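Inclusion membrane protein A (PDB 6E7E) probably drives homotypic fusion of chlamydial inclusions as a SNARE-like inclusion membrane protein, of which this chain is the soluble domain. Local coordinates at residues Asn63-Gly66 / Phe67-Leu71; Tyr8-Leu11 / Gln12-Val15; Ala127-Glu130 / Leu131-Arg135; Val49-Asp52 / Phe53-Leu57; Thr78-Met81 / Arg82-Phe85. The protein carries 2 engineered substitutions. All coordinates share one frame; numbering follows the deposited sequence.

Contact 1: residues Asn63-Gly66 / Phe67-Leu71; sequences NYKG and FESLL
Tyr64 and Glu68 meet one helical turn apart, at the start of helix 65-73. Tyr64 CE1 lies 3.5 Å from Glu68 OE1. The phenol ring and the carboxylate are almost parallel, with their planes 14° apart. A single water joins the two ends. It donates to Glu68 OE1 at 2.8 Å and also bonds Tyr64 OH. The torsions explain the meeting. Tyr64 CG sits between its own backbone N and carbonyl carbon (chi1 60°), and the Glu68 chain runs out extended beyond CG.

Tyr64 is the N-cap residue. Its carbonyl O accepts a bond from Glu68 N. A weaker, bent bond comes from Phe67 N to the same oxygen. Tyr64 O also lies at the edge of the Phe67 ring, near its plane.

The next carbonyl is gripped twice. Lys65 O takes Ser69 N at 2.8 Å, and Ser69 OG at 3.0 Å from above the carbonyl plane. Gly66 O receives Leu70 N.

Further out, Gly66 N is bound by Ser149 OG of helix 125-165. Tyr64 packs on Leu18 and Asn22 of helix 4-38. Phe67 reaches Leu148 and Leu152 of helix 125-165 and Ile89 and Leu93 of helix 87-107.

Three kinds of polar bond thus hold the first turn of the helix. An outside hydroxyl serves an early N-H. The serine returns its own hydroxyl to the backbone. The water gives the glutamate a polar partner beside a buried tyrosine, and so probably helps to fix the rotation of both side chains.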
loop_
_atom_site.group_PDB
_atom_site.type_symbol
_atom_site.label_atom_id
_atom_site.label_comp_id
_atom_site.label_asym_id
_atom_site.label_seq_id
_atom_site.Cartn_x
_atom_site.Cartn_y
_atom_site.Cartn_z
ATOM N N ASN A 63 -2.470 0.906 6.047
ATOM C CA ASN A 63 -2.413 -0.513 5.611
ATOM C C ASN A 63 -1.004 -1.104 5.774
ATOM O O ASN A 63 -0.866 -2.338 5.620
ATOM C CB ASN A 63 -2.901 -0.656 4.167
ATOM C CG ASN A 63 -4.402 -0.469 4.040
ATOM O OD1 ASN A 63 -4.895 0.209 3.132
ATOM N ND2 ASN A 63 -5.132 -1.010 5.001
ATOM N N TYR A 64 0.003 -0.318 6.155
ATOM C CA TYR A 64 1.334 -0.914 6.468
ATOM C C TYR A 64 1.852 -0.442 7.827
ATOM O O TYR A 64 3.018 -0.663 8.162
ATOM C CB TYR A 64 2.378 -0.690 5.368
ATOM C CG TYR A 64 2.677 0.756 5.052
ATOM C CD1 TYR A 64 3.633 1.457 5.752
ATOM C CD2 TYR A 64 2.011 1.431 4.047
ATOM C CE1 TYR A 64 3.907 2.783 5.496
ATOM C CE2 TYR A 64 2.279 2.756 3.760
ATOM C CZ TYR A 64 3.202 3.445 4.516
ATOM O OH TYR A 64 3.449 4.752 4.218
ATOM N N LYS A 65 0.987 0.137 8.647
ATOM C CA LYS A 65 1.418 0.699 9.950
ATOM C C LYS A 65 2.140 -0.346 10.803
ATOM O O LYS A 65 3.055 0.038 11.542
ATOM C CB LYS A 65 0.189 1.242 10.666
ATOM C CG LYS A 65 0.457 1.825 12.039
ATOM C CD LYS A 65 -0.790 2.281 12.766
ATOM C CE LYS A 65 -2.071 1.662 12.244
ATOM N NZ LYS A 65 -3.123 1.602 13.285
ATOM N N GLY A 66 1.736 -1.610 10.772
ATOM C CA GLY A 66 2.405 -2.592 11.635
ATOM C C GLY A 66 3.862 -2.757 11.269
ATOM O O GLY A 66 4.697 -2.970 12.151
ATOM N N PHE A 67 4.189 -2.686 9.987
ATOM C CA PHE A 67 5.592 -2.811 9.528
ATOM C C PHE A 67 6.367 -1.584 9.974
ATOM O O PHE A 67 7.530 -1.713 10.361
ATOM C CB PHE A 67 5.647 -3.053 8.033
ATOM C CG PHE A 67 5.125 -4.391 7.621
ATOM C CD1 PHE A 67 5.832 -5.528 7.953
ATOM C CD2 PHE A 67 3.893 -4.520 7.008
ATOM C CE1 PHE A 67 5.356 -6.777 7.602
ATOM C CE2 PHE A 67 3.415 -5.770 6.658
ATOM C CZ PHE A 67 4.161 -6.890 6.940
ATOM N N GLU A 68 5.781 -0.410 9.770
ATOM C CA GLU A 68 6.451 0.833 10.186
ATOM C C GLU A 68 6.662 0.794 11.698
ATOM O O GLU A 68 7.748 1.150 12.212
ATOM C CB GLU A 68 5.619 2.026 9.711
ATOM C CG GLU A 68 6.318 3.335 9.943
ATOM C CD GLU A 68 5.664 4.536 9.299
ATOM O OE1 GLU A 68 4.734 4.351 8.501
ATOM O OE2 GLU A 68 6.104 5.643 9.613
ATOM N N SER A 69 5.649 0.367 12.435
ATOM C CA SER A 69 5.777 0.267 13.902
ATOM C C SER A 69 6.874 -0.728 14.311
ATOM O O SER A 69 7.639 -0.458 15.242
ATOM C CB SER A 69 4.473 -0.132 14.504
ATOM O OG SER A 69 3.520 0.916 14.424
ATOM N N LEU A 70 6.940 -1.882 13.658
ATOM C CA LEU A 70 7.960 -2.909 13.965
ATOM C C LEU A 70 9.342 -2.311 13.777
ATOM O O LEU A 70 10.209 -2.454 14.635
ATOM C CB LEU A 70 7.780 -4.112 13.047
ATOM C CG LEU A 70 8.720 -5.280 13.321
ATOM C CD1 LEU A 70 8.537 -5.825 14.735
ATOM C CD2 LEU A 70 8.490 -6.357 12.291
ATOM N N LEU A 71 9.532 -1.638 12.662
ATOM C CA LEU A 71 10.851 -1.037 12.368
ATOM C C LEU A 71 11.196 -0.105 13.536
ATOM O O LEU A 71 12.341 -0.091 14.005
ATOM C CB LEU A 71 10.798 -0.306 11.024
ATOM C CG LEU A 71 12.118 0.287 10.587
ATOM C CD1 LEU A 71 13.076 -0.834 10.210
ATOM C CD2 LEU A 71 11.886 1.248 9.440
HETATM O O HOH W 1 4.318 6.079 6.401
#

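Contact 2: residues Tyr8-Leu11 / Gln12-Val15; sequences YQDL and QREV
Asp10 CG lies beside its own backbone N (chi1 -72°), while the Arg13 chain leaves with CG anti to N and then bends at chi3 (-52°). The two side chains therefore run side by side and point the same way. Arg13 NH1 donates to Asp10 OD1 at 2.9 Å, forming a salt bridge. The oxygen lies near the guanidinium plane, but it is met on its anti side, and the two flat groups are 54° apart. One face of the guanidinium has Gln9 O over its centre.

Gln9 O also accepts the backbone bond from Arg13 N at 3.1 Å. A water donates to Gln9 O at 2.8 Å and to Gln12 OE1 at 2.9 Å. It thereby ties the Gln12 side chain back to the preceding turn.

An apolar pair lies elsewhere on the helix: Leu11 CD1 touches Val15 CG2 at 3.9 Å. Leu11 continues onto Phe67 and Leu70 of helix 65-73 and Leu93 of helix 87-107. Tyr8 stacks on Tyr74.

Asp10 and Arg13 make an i to i+3 ion pair. Leu11 and Val15 are a buried i to i+4 pair, and Leu11 faces the neighbouring helices. This is the pattern of an amphipathic helix in a helical bundle.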
loop_
_atom_site.group_PDB
_atom_site.type_symbol
_atom_site.label_atom_id
_atom_site.label_comp_id
_atom_site.label_asym_id
_atom_site.label_seq_id
_atom_site.Cartn_x
_atom_site.Cartn_y
_atom_site.Cartn_z
ATOM N N TYR A 8 16.127 -6.482 10.397
ATOM C CA TYR A 8 15.872 -5.034 10.583
ATOM C C TYR A 8 16.263 -4.263 9.321
ATOM O O TYR A 8 15.498 -3.406 8.862
ATOM C CB TYR A 8 16.615 -4.536 11.820
ATOM C CG TYR A 8 16.704 -3.043 11.929
ATOM C CD1 TYR A 8 15.626 -2.291 12.359
ATOM C CD2 TYR A 8 17.837 -2.371 11.509
ATOM C CE1 TYR A 8 15.688 -0.907 12.417
ATOM C CE2 TYR A 8 17.906 -0.990 11.555
ATOM C CZ TYR A 8 16.829 -0.251 12.006
ATOM O OH TYR A 8 16.881 1.111 12.072
ATOM N N GLN A 9 17.419 -4.556 8.756
ATOM C CA GLN A 9 17.865 -3.847 7.534
ATOM C C GLN A 9 16.931 -4.174 6.365
ATOM O O GLN A 9 16.629 -3.264 5.559
ATOM C CB GLN A 9 19.304 -4.201 7.232
ATOM C CG GLN A 9 20.250 -3.601 8.238
ATOM C CD GLN A 9 21.635 -4.189 8.224
ATOM O OE1 GLN A 9 21.967 -5.187 7.563
ATOM N NE2 GLN A 9 22.469 -3.520 8.973
ATOM N N ASP A 10 16.462 -5.407 6.248
ATOM C CA ASP A 10 15.487 -5.764 5.182
ATOM C C ASP A 10 14.202 -4.979 5.377
ATOM O O ASP A 10 13.650 -4.450 4.427
ATOM C CB ASP A 10 15.165 -7.255 5.235
ATOM C CG ASP A 10 16.249 -8.184 4.773
ATOM O OD1 ASP A 10 17.138 -7.711 4.077
ATOM O OD2 ASP A 10 16.177 -9.373 5.163
ATOM N N LEU A 11 13.738 -4.930 6.612
ATOM C CA LEU A 11 12.494 -4.202 6.886
ATOM C C LEU A 11 12.688 -2.711 6.633
ATOM O O LEU A 11 11.763 -2.060 6.142
ATOM C CB LEU A 11 12.034 -4.485 8.302
ATOM C CG LEU A 11 10.679 -3.903 8.653
ATOM C CD1 LEU A 11 9.557 -4.444 7.755
ATOM C CD2 LEU A 11 10.369 -4.163 10.103
ATOM N N GLN A 12 13.830 -2.160 6.988
ATOM C CA GLN A 12 14.101 -0.736 6.743
ATOM C C GLN A 12 13.928 -0.433 5.255
ATOM O O GLN A 12 13.294 0.557 4.877
ATOM C CB GLN A 12 15.495 -0.423 7.210
ATOM C CG GLN A 12 15.957 0.994 6.985
ATOM C CD GLN A 12 17.411 1.140 7.368
ATOM O OE1 GLN A 12 18.257 0.286 7.107
ATOM N NE2 GLN A 12 17.707 2.239 8.028
ATOM N N ARG A 13 14.490 -1.297 4.427
ATOM C CA ARG A 13 14.391 -1.118 2.964
ATOM C C ARG A 13 12.936 -1.210 2.519
ATOM O O ARG A 13 12.471 -0.374 1.727
ATOM C CB ARG A 13 15.231 -2.210 2.299
ATOM C CG ARG A 13 15.201 -2.284 0.782
ATOM C CD ARG A 13 15.849 -3.597 0.276
ATOM N NE ARG A 13 17.183 -3.800 0.845
ATOM C CZ ARG A 13 17.603 -4.793 1.645
ATOM N NH1 ARG A 13 16.833 -5.829 1.941
ATOM N NH2 ARG A 13 18.837 -4.747 2.135
ATOM N N GLU A 14 12.209 -2.215 2.979
ATOM C CA GLU A 14 10.825 -2.375 2.509
ATOM C C GLU A 14 9.930 -1.264 3.042
ATOM O O GLU A 14 9.044 -0.836 2.309
ATOM C CB GLU A 14 10.303 -3.750 2.899
ATOM C CG GLU A 14 11.069 -4.905 2.275
ATOM C CD GLU A 14 11.317 -4.778 0.779
ATOM O OE1 GLU A 14 10.356 -4.566 0.049
ATOM O OE2 GLU A 14 12.477 -4.879 0.343
ATOM N N VAL A 15 10.122 -0.809 4.278
ATOM C CA VAL A 15 9.301 0.318 4.773
ATOM C C VAL A 15 9.645 1.586 4.007
ATOM O O VAL A 15 8.721 2.357 3.683
ATOM C CB VAL A 15 9.459 0.481 6.285
ATOM C CG1 VAL A 15 8.872 1.785 6.770
ATOM C CG2 VAL A 15 8.855 -0.698 6.983
HETATM O O HOH W 2 18.160 -1.193 4.570
#

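Contact 3: residues Ala127-Glu130 / Leu131-Arg135; sequences AIEE and LKTIR. Engineered in segment 127-130: Ala127 (natural residue Val).
Glu129 O is gripped by two donors of one residue. Thr133 OG1 donates to it at 2.9 Å and Thr133 N at 3.1 Å, and they arrive from opposite faces of the carbonyl plane. The hydroxyl can reach because OG1 lies beside its own backbone N (chi1 -57°), which turns it back toward the previous turn. Glu129 OE2 stands 3.4 Å from Thr133 OG1, but the angle there is too poor for a hydrogen bond.

The other end of the Glu129 carboxylate works through water. One water donates to Glu129 OE1 at 2.8 Å and accepts from Lys132 NZ at 2.9 Å. The ammonium also forms a salt bridge with Asp45 of helix 44-57. It is therefore shared between its own helix and the neighbour.

All this lies near the start of the long helix 125-165, within an all-helical bundle. Lys132 is extended alongside Ile128, and its CE meets Ile128 CG2 at 3.8 Å. Glu130 and Ile134 also run side by side, with Glu130 CG 4.0 Å from Ile134 CD1. Leu131 folds over its own preceding turn, its CG 3.4 Å from Ala127 O. Ala127 is an engineered substitution for valine, and its side chain touches Val114. Leu131 and Ile134 pack on Leu110 of helix 110-119, while Ile128 and Leu131 reach Leu46 of helix 44-57.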
loop_
_atom_site.group_PDB
_atom_site.type_symbol
_atom_site.label_atom_id
_atom_site.label_comp_id
_atom_site.label_asym_id
_atom_site.label_seq_id
_atom_site.Cartn_x
_atom_site.Cartn_y
_atom_site.Cartn_z
ATOM N N ALA A 127 -9.372 1.218 -22.434
ATOM C CA ALA A 127 -8.739 1.887 -21.279
ATOM C C ALA A 127 -9.552 1.609 -20.020
ATOM O O ALA A 127 -8.956 1.385 -18.954
ATOM C CB ALA A 127 -8.588 3.370 -21.524
ATOM N N ILE A 128 -10.864 1.673 -20.132
ATOM C CA ILE A 128 -11.734 1.435 -18.964
ATOM C C ILE A 128 -11.524 -0.002 -18.470
ATOM O O ILE A 128 -11.432 -0.236 -17.261
ATOM C CB ILE A 128 -13.192 1.751 -19.296
ATOM C CG1 ILE A 128 -13.383 3.249 -19.503
ATOM C CG2 ILE A 128 -14.132 1.198 -18.229
ATOM C CD1 ILE A 128 -14.678 3.605 -20.187
ATOM N N GLU A 129 -11.450 -0.959 -19.383
ATOM C CA GLU A 129 -11.258 -2.373 -19.006
ATOM C C GLU A 129 -9.901 -2.544 -18.317
ATOM O O GLU A 129 -9.823 -3.277 -17.324
ATOM C CB GLU A 129 -11.366 -3.235 -20.256
ATOM C CG GLU A 129 -11.006 -4.673 -20.011
ATOM C CD GLU A 129 -11.859 -5.321 -18.956
ATOM O OE1 GLU A 129 -12.957 -4.785 -18.647
ATOM O OE2 GLU A 129 -11.418 -6.352 -18.449
ATOM N N GLU A 130 -8.868 -1.881 -18.818
ATOM C CA GLU A 130 -7.549 -1.969 -18.181
ATOM C C GLU A 130 -7.626 -1.390 -16.771
ATOM O O GLU A 130 -7.044 -1.973 -15.831
ATOM C CB GLU A 130 -6.519 -1.244 -19.022
ATOM C CG GLU A 130 -5.137 -1.385 -18.456
ATOM C CD GLU A 130 -4.030 -0.816 -19.317
ATOM O OE1 GLU A 130 -4.346 -0.067 -20.253
ATOM O OE2 GLU A 130 -2.855 -1.142 -19.061
ATOM N N LEU A 131 -8.300 -0.279 -16.602
ATOM C CA LEU A 131 -8.426 0.360 -15.290
ATOM C C LEU A 131 -9.151 -0.567 -14.322
ATOM O O LEU A 131 -8.736 -0.681 -13.160
ATOM C CB LEU A 131 -9.126 1.706 -15.409
ATOM C CG LEU A 131 -8.256 2.806 -15.989
ATOM C CD1 LEU A 131 -9.131 4.005 -16.339
ATOM C CD2 LEU A 131 -7.167 3.208 -15.017
ATOM N N LYS A 132 -10.221 -1.208 -14.756
ATOM C CA LYS A 132 -10.944 -2.117 -13.863
ATOM C C LYS A 132 -10.043 -3.279 -13.452
ATOM O O LYS A 132 -10.091 -3.730 -12.285
ATOM C CB LYS A 132 -12.187 -2.673 -14.528
ATOM C CG LYS A 132 -13.308 -1.676 -14.716
ATOM C CD LYS A 132 -14.432 -2.266 -15.500
ATOM C CE LYS A 132 -15.548 -1.285 -15.772
ATOM N NZ LYS A 132 -16.479 -1.817 -16.799
ATOM N N THR A 133 -9.218 -3.759 -14.373
ATOM C CA THR A 133 -8.323 -4.900 -14.080
ATOM C C THR A 133 -7.269 -4.470 -13.059
ATOM O O THR A 133 -6.984 -5.241 -12.105
ATOM C CB THR A 133 -7.738 -5.404 -15.402
ATOM O OG1 THR A 133 -8.796 -5.769 -16.293
ATOM C CG2 THR A 133 -6.816 -6.581 -15.205
ATOM N N ILE A 134 -6.664 -3.321 -13.240
ATOM C CA ILE A 134 -5.668 -2.819 -12.270
ATOM C C ILE A 134 -6.335 -2.548 -10.926
ATOM O O ILE A 134 -5.758 -2.877 -9.885
ATOM C CB ILE A 134 -4.952 -1.574 -12.809
ATOM C CG1 ILE A 134 -4.142 -1.942 -14.048
ATOM C CG2 ILE A 134 -4.091 -0.959 -11.719
ATOM C CD1 ILE A 134 -3.709 -0.742 -14.828
ATOM N N ARG A 135 -7.520 -1.941 -10.912
ATOM C CA ARG A 135 -8.244 -1.720 -9.647
ATOM C C ARG A 135 -8.388 -3.042 -8.907
ATOM O O ARG A 135 -8.122 -3.093 -7.688
ATOM C CB ARG A 135 -9.609 -1.129 -9.966
ATOM C CG ARG A 135 -10.561 -1.029 -8.780
ATOM C CD ARG A 135 -12.016 -1.013 -9.235
ATOM N NE ARG A 135 -12.441 -2.250 -9.874
ATOM C CZ ARG A 135 -13.493 -2.400 -10.679
ATOM N NH1 ARG A 135 -14.357 -1.410 -10.856
ATOM N NH2 ARG A 135 -13.711 -3.553 -11.278
HETATM O O HOH W 3 -14.773 -2.658 -18.945
#

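Contact 4: residues Val49-Asp52 / Phe53-Leu57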
loop_
_atom_site.group_PDB
_atom_site.type_symbol
_atom_site.label_atom_id
_atom_site.label_comp_id
_atom_site.label_asym_id
_atom_site.label_seq_id
_atom_site.Cartn_x
_atom_site.Cartn_y
_atom_site.Cartn_z
ATOM N N VAL A 49 -15.194 3.872 -12.199
ATOM C CA VAL A 49 -13.937 3.153 -11.898
ATOM C C VAL A 49 -12.931 4.137 -11.292
ATOM O O VAL A 49 -12.162 3.762 -10.405
ATOM C CB VAL A 49 -13.356 2.409 -13.125
ATOM C CG1 VAL A 49 -12.814 3.260 -14.254
ATOM C CG2 VAL A 49 -12.216 1.508 -12.668
ATOM N N SER A 50 -12.930 5.375 -11.762
ATOM C CA SER A 50 -12.022 6.394 -11.223
ATOM C C SER A 50 -12.357 6.665 -9.752
ATOM O O SER A 50 -11.437 6.779 -8.925
ATOM C CB SER A 50 -12.103 7.632 -12.078
ATOM O OG SER A 50 -11.643 7.401 -13.405
ATOM N N GLN A 51 -13.631 6.786 -9.423
ATOM C CA GLN A 51 -14.030 6.945 -8.006
ATOM C C GLN A 51 -13.603 5.713 -7.192
ATOM O O GLN A 51 -13.187 5.876 -6.041
ATOM C CB GLN A 51 -15.525 7.202 -7.914
ATOM C CG GLN A 51 -16.065 7.218 -6.483
ATOM C CD GLN A 51 -15.490 8.274 -5.567
ATOM O OE1 GLN A 51 -15.219 9.397 -5.988
ATOM N NE2 GLN A 51 -15.315 7.928 -4.297
ATOM N N ASP A 52 -13.630 4.532 -7.797
ATOM C CA ASP A 52 -13.157 3.311 -7.104
ATOM C C ASP A 52 -11.669 3.407 -6.777
ATOM O O ASP A 52 -11.252 2.963 -5.686
ATOM C CB ASP A 52 -13.384 2.059 -7.954
ATOM C CG ASP A 52 -14.806 1.642 -8.181
ATOM O OD1 ASP A 52 -15.671 2.075 -7.402
ATOM O OD2 ASP A 52 -15.005 0.869 -9.129
ATOM N N PHE A 53 -10.847 3.934 -7.669
ATOM C CA PHE A 53 -9.426 4.130 -7.317
ATOM C C PHE A 53 -9.311 5.109 -6.158
ATOM O O PHE A 53 -8.510 4.901 -5.242
ATOM C CB PHE A 53 -8.628 4.640 -8.498
ATOM C CG PHE A 53 -8.191 3.555 -9.431
ATOM C CD1 PHE A 53 -7.135 2.760 -9.087
ATOM C CD2 PHE A 53 -8.835 3.305 -10.619
ATOM C CE1 PHE A 53 -6.705 1.745 -9.911
ATOM C CE2 PHE A 53 -8.394 2.292 -11.441
ATOM C CZ PHE A 53 -7.315 1.525 -11.102
ATOM N N TYR A 54 -10.089 6.178 -6.183
ATOM C CA TYR A 54 -10.036 7.174 -5.100
ATOM C C TYR A 54 -10.327 6.472 -3.770
ATOM O O TYR A 54 -9.610 6.629 -2.781
ATOM C CB TYR A 54 -10.989 8.338 -5.337
ATOM C CG TYR A 54 -10.772 9.398 -4.277
ATOM C CD1 TYR A 54 -9.650 10.224 -4.338
ATOM C CD2 TYR A 54 -11.583 9.509 -3.175
ATOM C CE1 TYR A 54 -9.358 11.148 -3.350
ATOM C CE2 TYR A 54 -11.325 10.441 -2.188
ATOM C CZ TYR A 54 -10.209 11.253 -2.271
ATOM O OH TYR A 54 -9.952 12.151 -1.279
ATOM N N SER A 55 -11.390 5.692 -3.753
ATOM C CA SER A 55 -11.891 5.032 -2.531
ATOM C C SER A 55 -10.917 3.950 -2.058
ATOM O O SER A 55 -10.633 3.866 -0.845
ATOM C CB SER A 55 -13.268 4.471 -2.795
ATOM O OG SER A 55 -14.210 5.514 -2.981
ATOM N N CYS A 56 -10.410 3.109 -2.953
ATOM C CA CYS A 56 -9.624 1.948 -2.499
ATOM C C CYS A 56 -8.242 2.414 -2.021
ATOM O O CYS A 56 -7.605 1.694 -1.229
ATOM C CB CYS A 56 -9.583 0.839 -3.536
ATOM S SG CYS A 56 -8.379 1.099 -4.835
ATOM N N LEU A 57 -7.789 3.595 -2.417
ATOM C CA LEU A 57 -6.470 4.128 -1.993
ATOM C C LEU A 57 -6.582 4.982 -0.720
ATOM O O LEU A 57 -5.536 5.302 -0.146
ATOM C CB LEU A 57 -5.840 4.883 -3.159
ATOM C CG LEU A 57 -5.502 4.005 -4.357
ATOM C CD1 LEU A 57 -4.930 4.832 -5.488
ATOM C CD2 LEU A 57 -4.520 2.911 -3.982
#
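Two turns of helix 44-57, part of an all-helical bundle, hold this contact. Val49 and Phe53 lie side by side and point the same way. Val49 CG2 meets Phe53 CE2 at 4.1 Å. The ring also comes close to the preceding turn, with Phe53 CD2 3.4 Å from Val49 O. Ser50 CA lies at the ring edge, near its plane.

Regular i to i+4 backbone bonds join the two halves, among them Phe53 N to Val49 O at 3.0 Å and Cys56 N to Asp52 O at 2.9 Å. Cys56 SG lies between its own backbone N and carbonyl carbon (chi1 81°). That turn leaves the sulfur 3.5 Å from Asp52 O.

In the bundle, Phe53 faces two neighbours. It stacks on Phe32 of helix 4-38 and packs on Leu131 and Arg135 of helix 125-165, and the Asp52 carboxylate forms a salt bridge with the same Arg135, so charge and ring meet one helix. Tyr54 O accepts from Gln29 NE2, a further tie to helix 4-38.

Gln51 leaves with CG anti to its own N and then bends at chi2 (61°). The bend carries its amide forward along the helix. Gln51 NE2 ends 3.0 Å from Ser55 OG. The amide also lies near Tyr54, with Gln51 NE2 4.2 Å from Tyr54 CD2.

Contact 5: residues Thr78-Met81 / Arg82-Phe85; sequences TEEM and RKLF
Charge pairing links Glu80 to Lys83. Lys83 NZ donates to Glu80 OE1 at 2.9 Å, on the syn side of the carboxylate and 30° out of its plane. The bend at Glu80 chi2 (68°) brings the carboxylate to the end of the extended Lys83 chain.

The guanidinium of Arg82 lies flat over the backbone. Thr78 O and Glu79 CA sit over one of its faces. Arg82 NH1 is bonded to Ser77 OG, just before Thr78.

The backbone bonds change character along the segment. Arg82 N reaches Thr78 O at 3.1 Å in the i to i+4 manner. Lys83 N then bonds Glu80 O, with only a weak bond to Glu79 O. Leu84 N bonds Met81 O at 3.0 Å, again three residues back.

Apolar contact is made by Met81 SD and Leu84 CD1, 4.0 Å apart. Leu84 and Phe85 go on to touch Leu70 of helix 65-73.

At the front, Met81 N donates to Thr78 OG1 at 3.0 Å. That hydroxyl is also bonded to Glu163 of helix 125-165. The whole is a threonine N-cap on a short helical turn, which runs into a type I beta turn from Arg82 to Phe85 before helix 87-107.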
loop_
_atom_site.group_PDB
_atom_site.type_symbol
_atom_site.label_atom_id
_atom_site.label_comp_id
_atom_site.label_asym_id
_atom_site.label_seq_id
_atom_site.Cartn_x
_atom_site.Cartn_y
_atom_site.Cartn_z
ATOM N N THR A 78 13.590 -5.173 23.381
ATOM C CA THR A 78 13.833 -6.426 24.113
ATOM C C THR A 78 14.007 -7.636 23.200
ATOM O O THR A 78 13.547 -7.629 22.058
ATOM C CB THR A 78 12.692 -6.730 25.089
ATOM O OG1 THR A 78 11.536 -7.123 24.340
ATOM C CG2 THR A 78 12.430 -5.581 26.044
ATOM N N GLU A 79 14.539 -8.723 23.743
ATOM C CA GLU A 79 14.632 -9.998 22.995
ATOM C C GLU A 79 13.228 -10.505 22.626
ATOM O O GLU A 79 12.995 -11.017 21.522
ATOM C CB GLU A 79 15.421 -10.991 23.840
ATOM C CG GLU A 79 15.975 -12.142 23.053
ATOM C CD GLU A 79 17.119 -12.934 23.664
ATOM O OE1 GLU A 79 17.758 -12.511 24.714
ATOM O OE2 GLU A 79 17.375 -14.001 23.080
ATOM N N GLU A 80 12.271 -10.327 23.513
ATOM C CA GLU A 80 10.902 -10.813 23.240
ATOM C C GLU A 80 10.278 -10.039 22.067
ATOM O O GLU A 80 9.630 -10.637 21.201
ATOM C CB GLU A 80 10.049 -10.648 24.487
ATOM C CG GLU A 80 8.715 -11.316 24.337
ATOM C CD GLU A 80 8.740 -12.834 24.261
ATOM O OE1 GLU A 80 9.780 -13.439 24.627
ATOM O OE2 GLU A 80 7.735 -13.399 23.803
ATOM N N MET A 81 10.424 -8.730 22.086
ATOM C CA MET A 81 9.891 -7.913 20.987
ATOM C C MET A 81 10.534 -8.334 19.665
ATOM O O MET A 81 9.849 -8.350 18.637
ATOM C CB MET A 81 10.152 -6.441 21.288
ATOM C CG MET A 81 9.561 -5.521 20.262
ATOM S SD MET A 81 7.752 -5.418 20.265
ATOM C CE MET A 81 7.529 -4.323 21.668
ATOM N N ARG A 82 11.822 -8.633 19.683
ATOM C CA ARG A 82 12.513 -8.976 18.428
ATOM C C ARG A 82 12.035 -10.311 17.853
ATOM O O ARG A 82 12.282 -10.544 16.660
ATOM C CB ARG A 82 14.029 -8.963 18.622
ATOM C CG ARG A 82 14.588 -7.556 18.793
ATOM C CD ARG A 82 16.080 -7.520 18.701
ATOM N NE ARG A 82 16.751 -8.317 19.700
ATOM C CZ ARG A 82 17.126 -7.884 20.899
ATOM N NH1 ARG A 82 16.905 -6.635 21.284
ATOM N NH2 ARG A 82 17.811 -8.692 21.676
ATOM N N LYS A 83 11.287 -11.125 18.588
ATOM C CA LYS A 83 10.665 -12.314 17.964
ATOM C C LYS A 83 9.687 -11.902 16.857
ATOM O O LYS A 83 9.376 -12.731 16.016
ATOM C CB LYS A 83 9.997 -13.181 19.015
ATOM C CG LYS A 83 10.977 -13.733 20.029
ATOM C CD LYS A 83 10.347 -14.600 21.067
ATOM C CE LYS A 83 11.333 -14.997 22.148
ATOM N NZ LYS A 83 10.692 -15.820 23.200
ATOM N N LEU A 84 9.168 -10.685 16.890
ATOM C CA LEU A 84 8.208 -10.230 15.854
ATOM C C LEU A 84 8.910 -9.931 14.534
ATOM O O LEU A 84 8.204 -9.742 13.533
ATOM C CB LEU A 84 7.419 -9.035 16.366
ATOM C CG LEU A 84 6.519 -9.360 17.554
ATOM C CD1 LEU A 84 5.802 -8.130 18.057
ATOM C CD2 LEU A 84 5.495 -10.451 17.250
ATOM N N PHE A 85 10.234 -9.901 14.501
ATOM C CA PHE A 85 10.985 -9.853 13.222
ATOM C C PHE A 85 10.993 -11.266 12.640
ATOM O O PHE A 85 11.874 -12.032 13.002
ATOM C CB PHE A 85 12.396 -9.294 13.394
ATOM C CG PHE A 85 12.421 -7.807 13.602
ATOM C CD1 PHE A 85 12.137 -7.223 14.823
ATOM C CD2 PHE A 85 12.678 -6.965 12.532
ATOM C CE1 PHE A 85 12.157 -5.842 14.979
ATOM C CE2 PHE A 85 12.675 -5.588 12.687
ATOM C CZ PHE A 85 12.412 -5.027 13.907
#

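How the contacts relate
Along the chain the order is contact 2, contact 4, contact 1, contact 5, contact 3. They form two groups on opposite sides of the chain's centre. Contacts 1, 2 and 5 touch one another, with centres 11 to 15 Å apart, and Leu11, Leu70 and Phe85 meet where they join. Contacts 3 and 4 touch at the other side, with centres about 11 Å apart, and join helices 125-165 and 44-57. The centres of contacts 3 and 5 are about 42 Å apart. Helices 4-38 and 125-165 are long and pack against parts of both groups, so these local turns belong to one elongated helical domain.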